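Local structure of glutamine synthetase (Streptomyces coelicolor, 4BAX) at residues P109-F119 against G179-P190. The protein belongs to the glutamine synthetase family, pairing an N-terminal beta-grasp domain with a larger catalytic domain, and is modelled as an assembly of ten chains. Sequence-based numbering, arbitrary orientation.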
# COMPACT_ATOMS: atom_id res chain seq x y z
N PRO A 109 -35.16 47.68 -2.08
CA PRO A 109 -34.52 46.62 -2.86
C PRO A 109 -34.38 45.33 -2.06
O PRO A 109 -34.10 45.37 -0.86
CB PRO A 109 -33.14 47.22 -3.18
CG PRO A 109 -32.89 48.18 -2.06
CD PRO A 109 -34.22 48.76 -1.73
N VAL A 110 -34.58 44.20 -2.73
CA VAL A 110 -34.50 42.88 -2.12
C VAL A 110 -33.65 41.98 -3.02
O VAL A 110 -33.69 42.10 -4.25
CB VAL A 110 -35.90 42.29 -1.92
CG1 VAL A 110 -35.84 40.86 -1.43
CG2 VAL A 110 -36.70 43.15 -0.94
N PHE A 111 -32.87 41.09 -2.42
CA PHE A 111 -31.98 40.25 -3.20
C PHE A 111 -32.11 38.78 -2.87
O PHE A 111 -32.36 38.41 -1.71
CB PHE A 111 -30.53 40.67 -2.99
CG PHE A 111 -30.19 41.98 -3.62
CD1 PHE A 111 -30.35 43.16 -2.92
CD2 PHE A 111 -29.73 42.04 -4.93
CE1 PHE A 111 -30.05 44.39 -3.50
CE2 PHE A 111 -29.42 43.27 -5.52
CZ PHE A 111 -29.58 44.44 -4.80
N GLY A 112 -31.93 37.95 -3.89
CA GLY A 112 -31.71 36.53 -3.71
C GLY A 112 -30.43 36.15 -4.43
O GLY A 112 -30.21 36.54 -5.59
N ILE A 113 -29.58 35.38 -3.76
CA ILE A 113 -28.34 34.91 -4.39
C ILE A 113 -28.23 33.37 -4.44
O ILE A 113 -28.40 32.67 -3.43
CB ILE A 113 -27.08 35.57 -3.74
CG1 ILE A 113 -27.24 37.10 -3.76
CG2 ILE A 113 -25.80 35.17 -4.48
CD1 ILE A 113 -26.20 37.85 -2.99
N GLU A 114 -27.98 32.86 -5.65
CA GLU A 114 -27.83 31.43 -5.84
C GLU A 114 -26.32 31.15 -5.89
O GLU A 114 -25.64 31.40 -6.89
CB GLU A 114 -28.51 31.02 -7.14
CG GLU A 114 -29.97 31.53 -7.23
CD GLU A 114 -30.66 31.16 -8.55
OE1 GLU A 114 -29.96 30.78 -9.52
OE2 GLU A 114 -31.92 31.24 -8.61
N GLN A 115 -25.81 30.61 -4.79
CA GLN A 115 -24.38 30.54 -4.59
C GLN A 115 -23.84 29.18 -4.92
O GLN A 115 -24.17 28.17 -4.29
CB GLN A 115 -24.05 30.86 -3.13
CG GLN A 115 -22.61 30.55 -2.73
CD GLN A 115 -21.59 31.59 -3.22
OE1 GLN A 115 -21.53 32.74 -2.73
NE2 GLN A 115 -20.75 31.18 -4.17
N GLU A 116 -22.99 29.15 -5.94
CA GLU A 116 -22.41 27.91 -6.39
C GLU A 116 -21.00 27.70 -5.84
O GLU A 116 -20.28 28.66 -5.53
CB GLU A 116 -22.41 27.85 -7.93
CG GLU A 116 -23.83 27.86 -8.53
CD GLU A 116 -23.85 27.79 -10.06
OE1 GLU A 116 -22.81 28.11 -10.69
OE2 GLU A 116 -24.91 27.40 -10.62
N TYR A 117 -20.61 26.43 -5.73
CA TYR A 117 -19.28 26.08 -5.28
C TYR A 117 -18.95 24.68 -5.75
O TYR A 117 -19.86 23.89 -6.01
CB TYR A 117 -19.17 26.18 -3.77
CG TYR A 117 -20.17 25.30 -3.03
CD1 TYR A 117 -21.49 25.70 -2.85
CD2 TYR A 117 -19.81 24.06 -2.53
CE1 TYR A 117 -22.41 24.91 -2.19
CE2 TYR A 117 -20.73 23.26 -1.86
CZ TYR A 117 -22.02 23.69 -1.70
OH TYR A 117 -22.91 22.88 -1.03
N THR A 118 -17.66 24.36 -5.78
CA THR A 118 -17.19 23.05 -6.21
C THR A 118 -16.30 22.42 -5.14
O THR A 118 -15.40 23.09 -4.61
CB THR A 118 -16.43 23.14 -7.56
OG1 THR A 118 -17.15 24.00 -8.47
CG2 THR A 118 -16.25 21.76 -8.20
N PHE A 119 -16.56 21.15 -4.82
CA PHE A 119 -15.70 20.41 -3.88
C PHE A 119 -14.39 19.92 -4.48
O PHE A 119 -14.35 19.42 -5.61
CB PHE A 119 -16.44 19.21 -3.26
CG PHE A 119 -17.45 19.60 -2.24
CD1 PHE A 119 -17.14 20.48 -1.23
CD2 PHE A 119 -18.77 19.10 -2.30
CE1 PHE A 119 -18.10 20.85 -0.29
CE2 PHE A 119 -19.73 19.47 -1.37
CZ PHE A 119 -19.39 20.34 -0.36
N GLY A 179 -19.57 17.17 -8.15
CA GLY A 179 -19.07 17.79 -6.95
C GLY A 179 -19.37 19.27 -6.89
O GLY A 179 -18.85 19.96 -6.00
N GLN A 180 -20.22 19.75 -7.81
CA GLN A 180 -20.64 21.14 -7.82
C GLN A 180 -22.03 21.25 -7.25
O GLN A 180 -22.93 20.46 -7.59
CB GLN A 180 -20.60 21.71 -9.24
CG GLN A 180 -20.50 23.24 -9.33
CD GLN A 180 -20.30 23.73 -10.76
OE1 GLN A 180 -21.20 23.61 -11.61
NE2 GLN A 180 -19.12 24.28 -11.03
N TRP A 181 -22.20 22.25 -6.39
CA TRP A 181 -23.43 22.42 -5.64
C TRP A 181 -23.85 23.88 -5.58
O TRP A 181 -23.06 24.79 -5.88
CB TRP A 181 -23.24 21.88 -4.21
CG TRP A 181 -23.03 20.40 -4.13
CD1 TRP A 181 -21.84 19.74 -4.26
CD2 TRP A 181 -24.02 19.40 -3.91
NE1 TRP A 181 -22.03 18.39 -4.12
CE2 TRP A 181 -23.36 18.15 -3.90
CE3 TRP A 181 -25.40 19.43 -3.71
CZ2 TRP A 181 -24.04 16.95 -3.70
CZ3 TRP A 181 -26.07 18.23 -3.51
CH2 TRP A 181 -25.39 17.01 -3.50
N GLU A 182 -25.10 24.08 -5.17
CA GLU A 182 -25.67 25.41 -5.00
C GLU A 182 -26.55 25.50 -3.77
O GLU A 182 -27.22 24.53 -3.40
CB GLU A 182 -26.48 25.78 -6.23
CG GLU A 182 -26.96 27.22 -6.27
CD GLU A 182 -27.96 27.45 -7.39
OE1 GLU A 182 -27.53 27.46 -8.58
OE2 GLU A 182 -29.18 27.62 -7.10
N PHE A 183 -26.51 26.66 -3.11
CA PHE A 183 -27.50 27.02 -2.10
C PHE A 183 -28.01 28.44 -2.38
O PHE A 183 -27.27 29.28 -2.89
CB PHE A 183 -26.97 26.84 -0.67
CG PHE A 183 -25.87 27.81 -0.29
CD1 PHE A 183 -26.16 29.09 0.18
CD2 PHE A 183 -24.53 27.45 -0.42
CE1 PHE A 183 -25.13 29.98 0.52
CE2 PHE A 183 -23.52 28.35 -0.09
CZ PHE A 183 -23.83 29.61 0.39
N GLN A 184 -29.27 28.69 -2.07
CA GLN A 184 -29.89 29.98 -2.40
C GLN A 184 -30.17 30.77 -1.13
O GLN A 184 -30.85 30.26 -0.22
CB GLN A 184 -31.18 29.76 -3.20
CG GLN A 184 -30.96 29.00 -4.52
CD GLN A 184 -31.57 27.61 -4.47
OE1 GLN A 184 -32.59 27.40 -3.82
NE2 GLN A 184 -30.94 26.64 -5.16
N VAL A 185 -29.68 32.01 -1.08
CA VAL A 185 -29.92 32.88 0.06
C VAL A 185 -30.86 34.00 -0.34
O VAL A 185 -30.62 34.72 -1.32
CB VAL A 185 -28.62 33.49 0.59
CG1 VAL A 185 -28.90 34.21 1.91
CG2 VAL A 185 -27.59 32.42 0.79
N GLY A 186 -31.91 34.19 0.45
CA GLY A 186 -32.87 35.24 0.20
C GLY A 186 -34.30 34.71 0.25
O GLY A 186 -34.52 33.54 0.54
N PRO A 187 -35.27 35.56 -0.06
CA PRO A 187 -35.06 36.97 -0.42
C PRO A 187 -34.82 37.85 0.81
O PRO A 187 -35.48 37.67 1.84
CB PRO A 187 -36.37 37.34 -1.13
CG PRO A 187 -37.41 36.30 -0.67
CD PRO A 187 -36.70 35.23 0.13
N LEU A 188 -33.87 38.78 0.70
CA LEU A 188 -33.45 39.61 1.84
C LEU A 188 -33.01 40.99 1.38
O LEU A 188 -32.76 41.21 0.20
CB LEU A 188 -32.31 38.93 2.61
CG LEU A 188 -32.71 37.71 3.44
CD1 LEU A 188 -31.49 36.83 3.80
CD2 LEU A 188 -33.45 38.19 4.69
N ALA A 189 -32.92 41.91 2.34
CA ALA A 189 -32.42 43.26 2.12
C ALA A 189 -30.90 43.20 1.87
O ALA A 189 -30.24 42.26 2.34
CB ALA A 189 -32.73 44.12 3.33
N PRO A 190 -30.33 44.20 1.17
CA PRO A 190 -28.94 44.10 0.67
C PRO A 190 -27.90 43.83 1.75
O PRO A 190 -27.07 42.93 1.60
CB PRO A 190 -28.69 45.48 0.04
CG PRO A 190 -30.05 46.00 -0.32
CD PRO A 190 -31.02 45.41 0.68
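Glu182 reaches from strand 180-186 across to strand 110-119, between Glu114 and Glu116. Its CG stands anti to the backbone N (chi1 -172°), which carries the extended chain over the neighbouring strand. CB and then CG pass beside Gln115 O, with Glu182 CG 3.6 Å from that oxygen. CD next comes against Glu114 CB, and the carboxylate divides its oxygens: OE2 lies 3.5 Å from Glu114 CB and accepts a hydrogen bond from Gln184 NE2 on its anti side (2.8 Å), while OE1 approaches Glu116 OE2 without a bond. Glu116 turns its other oxygen, OE1, to the backbone N of Gly230.

Beneath this acidic row the strands run antiparallel, paired by backbone bonds from Phe119 N to Gly179 O up to Phe111 and Leu188. Between the Phe111-Leu188 and Ile113-Val185 pairs a beta bulge shifts the register by one: Gly112 stands opposite both Gly186 and Pro187, which are joined by a cis peptide.

The opposite face is mostly apolar, with aromatics clustered at one end. Tyr117 has CG between its backbone N and carbonyl carbon (chi1 58°), which lays the ring against the CA and CB of Trp181, CZ 3.3 Å from Trp181 CB, while the indole is slid aside and hardly overlaps it. Phe119 lies oblique to the five-membered ring of Trp181, planes 57° apart, and Val155 of helix 152-164 packs on all three aromatics. Farther along, Gln115 CB sits over the Phe183 ring, a CH-pi contact.

This catalytic-domain sheet therefore has two chemically distinct faces: one packs against helices, the other sets like-charged carboxylates side by side, Glu175 close by, held by amide donors rather than by each other.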